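PDB 5FXU: envelope polyprotein from Puumala orthohantavirus, which forms, as the Gn glycoprotein ectodomain, part of the antigenic surface of the virus and probably acts with its partner glycoprotein during host-cell entry. Local coordinates for residues T51-K65 with F79-L93. Residues are numbered along the deposited sequence; the frame is centred on the assembly and turned at random.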
loop_
_atom_site.group_PDB
_atom_site.type_symbol
_atom_site.label_atom_id
_atom_site.label_comp_id
_atom_site.label_asym_id
_atom_site.label_seq_id
_atom_site.Cartn_x
_atom_site.Cartn_y
_atom_site.Cartn_z
ATOM N N THR A 51 -13.715 3.085 2.592
ATOM C CA THR A 51 -12.746 2.300 3.369
ATOM C C THR A 51 -13.247 1.873 4.759
ATOM O O THR A 51 -12.815 0.835 5.279
ATOM C CB THR A 51 -11.384 3.026 3.459
ATOM O OG1 THR A 51 -11.574 4.382 3.889
ATOM C CG2 THR A 51 -10.687 3.018 2.094
ATOM N N SER A 52 -14.170 2.641 5.341
ATOM C CA SER A 52 -14.756 2.311 6.656
ATOM C C SER A 52 -15.881 1.224 6.643
ATOM O O SER A 52 -16.366 0.831 7.702
ATOM C CB SER A 52 -15.248 3.597 7.330
ATOM O OG SER A 52 -16.217 4.243 6.519
ATOM N N SER A 53 -16.299 0.751 5.463
ATOM C CA SER A 53 -17.217 -0.404 5.361
ATOM C C SER A 53 -16.513 -1.737 5.721
ATOM O O SER A 53 -15.276 -1.816 5.764
ATOM C CB SER A 53 -17.793 -0.497 3.950
ATOM O OG SER A 53 -16.788 -0.909 3.044
ATOM N N GLN A 54 -17.318 -2.772 5.951
ATOM C CA GLN A 54 -16.824 -4.099 6.328
ATOM C C GLN A 54 -16.242 -4.804 5.130
ATOM O O GLN A 54 -16.823 -4.775 4.050
ATOM C CB GLN A 54 -17.932 -4.970 6.883
ATOM C CG GLN A 54 -18.357 -4.616 8.283
ATOM C CD GLN A 54 -19.286 -5.676 8.830
ATOM O OE1 GLN A 54 -20.430 -5.745 8.405
ATOM N NE2 GLN A 54 -18.796 -6.542 9.730
ATOM N N GLN A 55 -15.104 -5.456 5.333
ATOM C CA GLN A 55 -14.347 -6.032 4.223
ATOM C C GLN A 55 -13.828 -7.433 4.611
ATOM O O GLN A 55 -13.164 -7.597 5.627
ATOM C CB GLN A 55 -13.274 -5.018 3.747
ATOM C CG GLN A 55 -12.237 -4.599 4.799
ATOM C CD GLN A 55 -11.843 -3.101 4.889
ATOM O OE1 GLN A 55 -11.197 -2.709 5.867
ATOM N NE2 GLN A 55 -12.165 -2.286 3.884
ATOM N N PRO A 56 -14.226 -8.468 3.856
ATOM C CA PRO A 56 -13.900 -9.838 4.254
ATOM C C PRO A 56 -12.446 -10.254 3.968
ATOM O O PRO A 56 -11.973 -10.164 2.845
ATOM C CB PRO A 56 -14.876 -10.685 3.423
ATOM C CG PRO A 56 -15.116 -9.871 2.191
ATOM C CD PRO A 56 -15.088 -8.437 2.653
ATOM N N PHE A 57 -11.786 -10.729 5.012
ATOM C CA PHE A 57 -10.406 -11.189 5.011
ATOM C C PHE A 57 -10.339 -12.607 5.555
ATOM O O PHE A 57 -11.128 -13.004 6.409
ATOM C CB PHE A 57 -9.560 -10.320 5.935
ATOM C CG PHE A 57 -8.964 -9.121 5.272
ATOM C CD1 PHE A 57 -9.718 -7.963 5.051
ATOM C CD2 PHE A 57 -7.646 -9.132 4.887
ATOM C CE1 PHE A 57 -9.149 -6.851 4.441
ATOM C CE2 PHE A 57 -7.080 -8.032 4.286
ATOM C CZ PHE A 57 -7.832 -6.890 4.054
ATOM N N THR A 58 -9.383 -13.371 5.042
ATOM C CA THR A 58 -9.009 -14.608 5.654
ATOM C C THR A 58 -7.900 -14.299 6.622
ATOM O O THR A 58 -6.876 -13.809 6.222
ATOM C CB THR A 58 -8.538 -15.601 4.610
ATOM O OG1 THR A 58 -9.676 -15.995 3.858
ATOM C CG2 THR A 58 -7.890 -16.842 5.274
ATOM N N LYS A 59 -8.118 -14.570 7.895
ATOM C CA LYS A 59 -7.063 -14.447 8.899
ATOM C C LYS A 59 -6.261 -15.740 9.005
ATOM O O LYS A 59 -6.822 -16.759 9.282
ATOM C CB LYS A 59 -7.684 -14.138 10.240
ATOM C CG LYS A 59 -6.688 -13.909 11.340
ATOM C CD LYS A 59 -7.436 -13.698 12.622
ATOM C CE LYS A 59 -6.476 -13.552 13.765
ATOM N NZ LYS A 59 -7.233 -13.308 15.018
ATOM N N TRP A 60 -4.950 -15.659 8.827
ATOM C CA TRP A 60 -4.062 -16.784 8.791
ATOM C C TRP A 60 -2.991 -16.561 9.855
ATOM O O TRP A 60 -2.272 -15.577 9.810
ATOM C CB TRP A 60 -3.426 -16.874 7.396
ATOM C CG TRP A 60 -2.461 -18.005 7.223
ATOM C CD1 TRP A 60 -2.540 -19.250 7.801
ATOM C CD2 TRP A 60 -1.279 -18.017 6.412
ATOM N NE1 TRP A 60 -1.465 -20.014 7.439
ATOM C CE2 TRP A 60 -0.675 -19.294 6.577
ATOM C CE3 TRP A 60 -0.665 -17.089 5.580
ATOM C CZ2 TRP A 60 0.515 -19.659 5.907
ATOM C CZ3 TRP A 60 0.504 -17.442 4.932
ATOM C CH2 TRP A 60 1.084 -18.721 5.097
ATOM N N THR A 61 -2.889 -17.493 10.807
ATOM C CA THR A 61 -2.054 -17.335 12.017
ATOM C C THR A 61 -1.220 -18.607 12.265
ATOM O O THR A 61 -1.571 -19.667 11.796
ATOM C CB THR A 61 -2.944 -17.076 13.259
ATOM O OG1 THR A 61 -3.953 -18.089 13.361
ATOM C CG2 THR A 61 -3.628 -15.775 13.143
ATOM N N TRP A 62 -0.129 -18.496 13.007
ATOM C CA TRP A 62 0.677 -19.665 13.347
ATOM C C TRP A 62 0.889 -19.781 14.857
ATOM O O TRP A 62 0.891 -18.761 15.542
ATOM C CB TRP A 62 2.014 -19.622 12.602
ATOM C CG TRP A 62 3.071 -18.688 13.147
ATOM C CD1 TRP A 62 3.292 -17.400 12.779
ATOM C CD2 TRP A 62 4.084 -19.006 14.105
ATOM N NE1 TRP A 62 4.343 -16.882 13.475
ATOM C CE2 TRP A 62 4.867 -17.852 14.280
ATOM C CE3 TRP A 62 4.391 -20.149 14.845
ATOM C CZ2 TRP A 62 5.949 -17.799 15.180
ATOM C CZ3 TRP A 62 5.484 -20.114 15.725
ATOM C CH2 TRP A 62 6.250 -18.945 15.879
ATOM N N GLU A 63 1.066 -21.028 15.339
ATOM C CA GLU A 63 1.405 -21.343 16.727
ATOM C C GLU A 63 2.525 -22.371 16.749
ATOM O O GLU A 63 2.571 -23.239 15.901
ATOM C CB GLU A 63 0.202 -21.930 17.480
ATOM C CG GLU A 63 -1.026 -21.039 17.463
ATOM C CD GLU A 63 -2.158 -21.465 18.413
ATOM O OE1 GLU A 63 -2.318 -22.675 18.724
ATOM O OE2 GLU A 63 -2.913 -20.556 18.843
ATOM N N MET A 64 3.417 -22.285 17.724
ATOM C CA MET A 64 4.353 -23.359 17.952
ATOM C C MET A 64 3.632 -24.667 18.371
ATOM O O MET A 64 2.662 -24.652 19.131
ATOM C CB MET A 64 5.395 -22.984 19.004
ATOM C CG MET A 64 6.375 -24.124 19.234
ATOM S SD MET A 64 7.771 -23.718 20.273
ATOM C CE MET A 64 8.450 -25.356 20.411
ATOM N N LYS A 65 4.143 -25.781 17.863
ATOM C CA LYS A 65 3.651 -27.115 18.162
ATOM C C LYS A 65 4.826 -28.078 18.327
ATOM O O LYS A 65 5.910 -27.818 17.843
ATOM C CB LYS A 65 2.752 -27.592 17.026
ATOM C CG LYS A 65 1.934 -28.825 17.351
ATOM C CD LYS A 65 0.553 -28.796 16.699
ATOM C CE LYS A 65 -0.350 -29.928 17.200
ATOM N NZ LYS A 65 0.040 -31.261 16.642
ATOM N N PHE A 79 5.145 -26.272 13.461
ATOM C CA PHE A 79 4.131 -25.213 13.381
ATOM C C PHE A 79 2.766 -25.802 13.220
ATOM O O PHE A 79 2.579 -26.808 12.560
ATOM C CB PHE A 79 4.329 -24.315 12.167
ATOM C CG PHE A 79 5.698 -23.769 12.035
ATOM C CD1 PHE A 79 6.096 -22.704 12.821
ATOM C CD2 PHE A 79 6.592 -24.295 11.102
ATOM C CE1 PHE A 79 7.375 -22.174 12.694
ATOM C CE2 PHE A 79 7.876 -23.782 10.968
ATOM C CZ PHE A 79 8.275 -22.717 11.767
ATOM N N GLN A 80 1.807 -25.144 13.828
ATOM C CA GLN A 80 0.438 -25.344 13.518
ATOM C C GLN A 80 -0.048 -24.009 12.987
ATOM O O GLN A 80 0.116 -22.979 13.654
ATOM C CB GLN A 80 -0.303 -25.700 14.779
ATOM C CG GLN A 80 -1.694 -26.244 14.544
ATOM C CD GLN A 80 -2.460 -26.265 15.829
ATOM O OE1 GLN A 80 -2.570 -25.229 16.519
ATOM N NE2 GLN A 80 -2.985 -27.418 16.174
ATOM N N THR A 81 -0.597 -24.015 11.774
ATOM C CA THR A 81 -1.274 -22.845 11.253
ATOM C C THR A 81 -2.765 -23.066 11.246
ATOM O O THR A 81 -3.225 -24.180 11.308
ATOM C CB THR A 81 -0.832 -22.495 9.844
ATOM O OG1 THR A 81 -1.320 -23.480 8.943
ATOM C CG2 THR A 81 0.678 -22.398 9.750
ATOM N N LYS A 82 -3.526 -21.988 11.227
ATOM C CA LYS A 82 -4.956 -22.099 11.011
ATOM C C LYS A 82 -5.485 -20.840 10.339
ATOM O O LYS A 82 -4.788 -19.812 10.302
ATOM C CB LYS A 82 -5.673 -22.360 12.324
ATOM C CG LYS A 82 -5.674 -21.203 13.294
ATOM C CD LYS A 82 -6.476 -21.536 14.541
ATOM C CE LYS A 82 -6.128 -20.587 15.705
ATOM N NZ LYS A 82 -6.583 -21.069 17.048
ATOM N N SER A 83 -6.716 -20.925 9.838
ATOM C CA SER A 83 -7.343 -19.791 9.205
ATOM C C SER A 83 -8.848 -19.741 9.371
ATOM O O SER A 83 -9.466 -20.746 9.612
ATOM C CB SER A 83 -6.954 -19.716 7.716
ATOM O OG SER A 83 -7.053 -20.956 7.060
ATOM N N SER A 84 -9.403 -18.530 9.253
ATOM C CA SER A 84 -10.838 -18.286 9.259
ATOM C C SER A 84 -11.182 -16.989 8.531
ATOM O O SER A 84 -10.321 -16.140 8.306
ATOM C CB SER A 84 -11.353 -18.226 10.690
ATOM O OG SER A 84 -10.680 -17.244 11.450
ATOM N N GLU A 85 -12.450 -16.844 8.159
ATOM C CA GLU A 85 -12.932 -15.642 7.478
ATOM C C GLU A 85 -13.518 -14.672 8.482
ATOM O O GLU A 85 -14.335 -15.049 9.305
ATOM C CB GLU A 85 -13.940 -15.987 6.387
ATOM C CG GLU A 85 -13.257 -16.393 5.084
ATOM C CD GLU A 85 -12.463 -17.686 5.227
ATOM O OE1 GLU A 85 -13.105 -18.739 5.420
ATOM O OE2 GLU A 85 -11.211 -17.659 5.132
ATOM N N ILE A 86 -13.044 -13.432 8.436
ATOM C CA ILE A 86 -13.488 -12.365 9.335
ATOM C C ILE A 86 -13.674 -11.114 8.529
ATOM O O ILE A 86 -13.230 -11.055 7.385
ATOM C CB ILE A 86 -12.462 -12.059 10.417
ATOM C CG1 ILE A 86 -11.136 -11.631 9.795
ATOM C CG2 ILE A 86 -12.272 -13.283 11.286
ATOM C CD1 ILE A 86 -10.176 -11.067 10.801
ATOM N N ASN A 87 -14.331 -10.133 9.134
ATOM C CA ASN A 87 -14.557 -8.834 8.507
ATOM C C ASN A 87 -13.711 -7.818 9.217
ATOM O O ASN A 87 -13.716 -7.765 10.424
ATOM C CB ASN A 87 -16.025 -8.437 8.566
ATOM C CG ASN A 87 -16.862 -9.201 7.563
ATOM O OD1 ASN A 87 -16.784 -8.954 6.358
ATOM N ND2 ASN A 87 -17.650 -10.132 8.037
ATOM N N LEU A 88 -12.945 -7.048 8.462
ATOM C CA LEU A 88 -12.179 -5.936 9.003
ATOM C C LEU A 88 -12.822 -4.659 8.483
ATOM O O LEU A 88 -13.608 -4.709 7.534
ATOM C CB LEU A 88 -10.709 -6.045 8.564
ATOM C CG LEU A 88 -9.944 -7.271 9.105
ATOM C CD1 LEU A 88 -8.541 -7.351 8.518
ATOM C CD2 LEU A 88 -9.856 -7.262 10.624
ATOM N N ARG A 89 -12.523 -3.528 9.111
ATOM C CA ARG A 89 -12.895 -2.247 8.548
ATOM C C ARG A 89 -11.769 -1.277 8.574
ATOM O O ARG A 89 -10.869 -1.394 9.400
ATOM C CB ARG A 89 -13.985 -1.571 9.363
ATOM C CG ARG A 89 -15.242 -2.338 9.710
ATOM C CD ARG A 89 -16.119 -1.434 10.598
ATOM N NE ARG A 89 -17.538 -1.815 10.652
ATOM C CZ ARG A 89 -18.474 -1.515 9.737
ATOM N NH1 ARG A 89 -18.172 -0.831 8.633
ATOM N NH2 ARG A 89 -19.734 -1.931 9.917
ATOM N N GLY A 90 -11.870 -0.267 7.704
ATOM C CA GLY A 90 -10.903 0.822 7.692
ATOM C C GLY A 90 -9.606 0.546 6.949
ATOM O O GLY A 90 -8.779 1.444 6.831
ATOM N N LEU A 91 -9.411 -0.662 6.432
ATOM C CA LEU A 91 -8.176 -0.971 5.724
ATOM C C LEU A 91 -8.164 -0.313 4.348
ATOM O O LEU A 91 -9.217 0.025 3.796
ATOM C CB LEU A 91 -7.929 -2.472 5.593
ATOM C CG LEU A 91 -7.236 -3.069 6.816
ATOM C CD1 LEU A 91 -8.178 -3.127 8.006
ATOM C CD2 LEU A 91 -6.690 -4.447 6.499
ATOM N N CYS A 92 -6.951 -0.126 3.824
ATOM C CA CYS A 92 -6.748 0.479 2.525
ATOM C C CYS A 92 -7.095 -0.462 1.390
ATOM O O CYS A 92 -6.216 -0.943 0.702
ATOM C CB CYS A 92 -5.305 1.029 2.388
ATOM S SG CYS A 92 -4.888 2.394 3.509
ATOM N N LEU A 93 -8.391 -0.674 1.207
ATOM C CA LEU A 93 -8.975 -1.343 0.047
ATOM C C LEU A 93 -9.773 -0.280 -0.674
ATOM O O LEU A 93 -10.957 -0.071 -0.403
ATOM C CB LEU A 93 -9.933 -2.473 0.430
ATOM C CG LEU A 93 -9.357 -3.844 0.682
ATOM C CD1 LEU A 93 -8.641 -3.822 2.018
ATOM C CD2 LEU A 93 -10.466 -4.885 0.698
#
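Leu88 lays its CD1 methyl over one face of the Phe57 ring, 3.9 Å from the ring centroid and close to the ring normal, which meets the geometry of a CH-pi contact. Leu93 CD1 comes instead to the ring edge, 3.8 Å from Phe57 CZ, and Leu91 CD2 meets the same corner obliquely. The ring also packs against Trp323 of strand 321-323 and Leu343 of strand 340-354. Next to it, Gln55 is buried and folds back: with CG between backbone N and carbonyl carbon (chi1 60°) and a bend at chi2, its OE1 accepts a hydrogen bond from Leu91 N (2.8 Å), tying the turn after the strand to the strand opposite.

Strands 54-64 and 79-89 form a long antiparallel beta ladder, evidenced by paired backbone bonds from Gln55-Leu88 to Glu63-Gln80; strand 321-323 joins the other edge of 54-64 in parallel.

On the face carrying Thr58, that residue's OG1 donates to Glu85 OE2 (2.6 Å), on the anti side of the carboxylate and 21° out of its plane; Glu85 OE1 is held by Ser289. Farther along, Trp60 turns its indole edge toward Thr81, NE1 lying 3.5 Å from Thr81 CB. The edge of Phe79 is turned to the face of the six-membered ring of Trp62, an offset edge-to-face pair with centroids 5.6 Å apart. Their planes stand at 84°. At the opposite end, Arg89 NH1 donates to Ser52 O (2.6 Å) on a lone pair, near the guanidinium plane, while Gln54 CG sits over the centre of one guanidinium face; Ser52 is poorly ordered, so the exact length of its bond carries little weight.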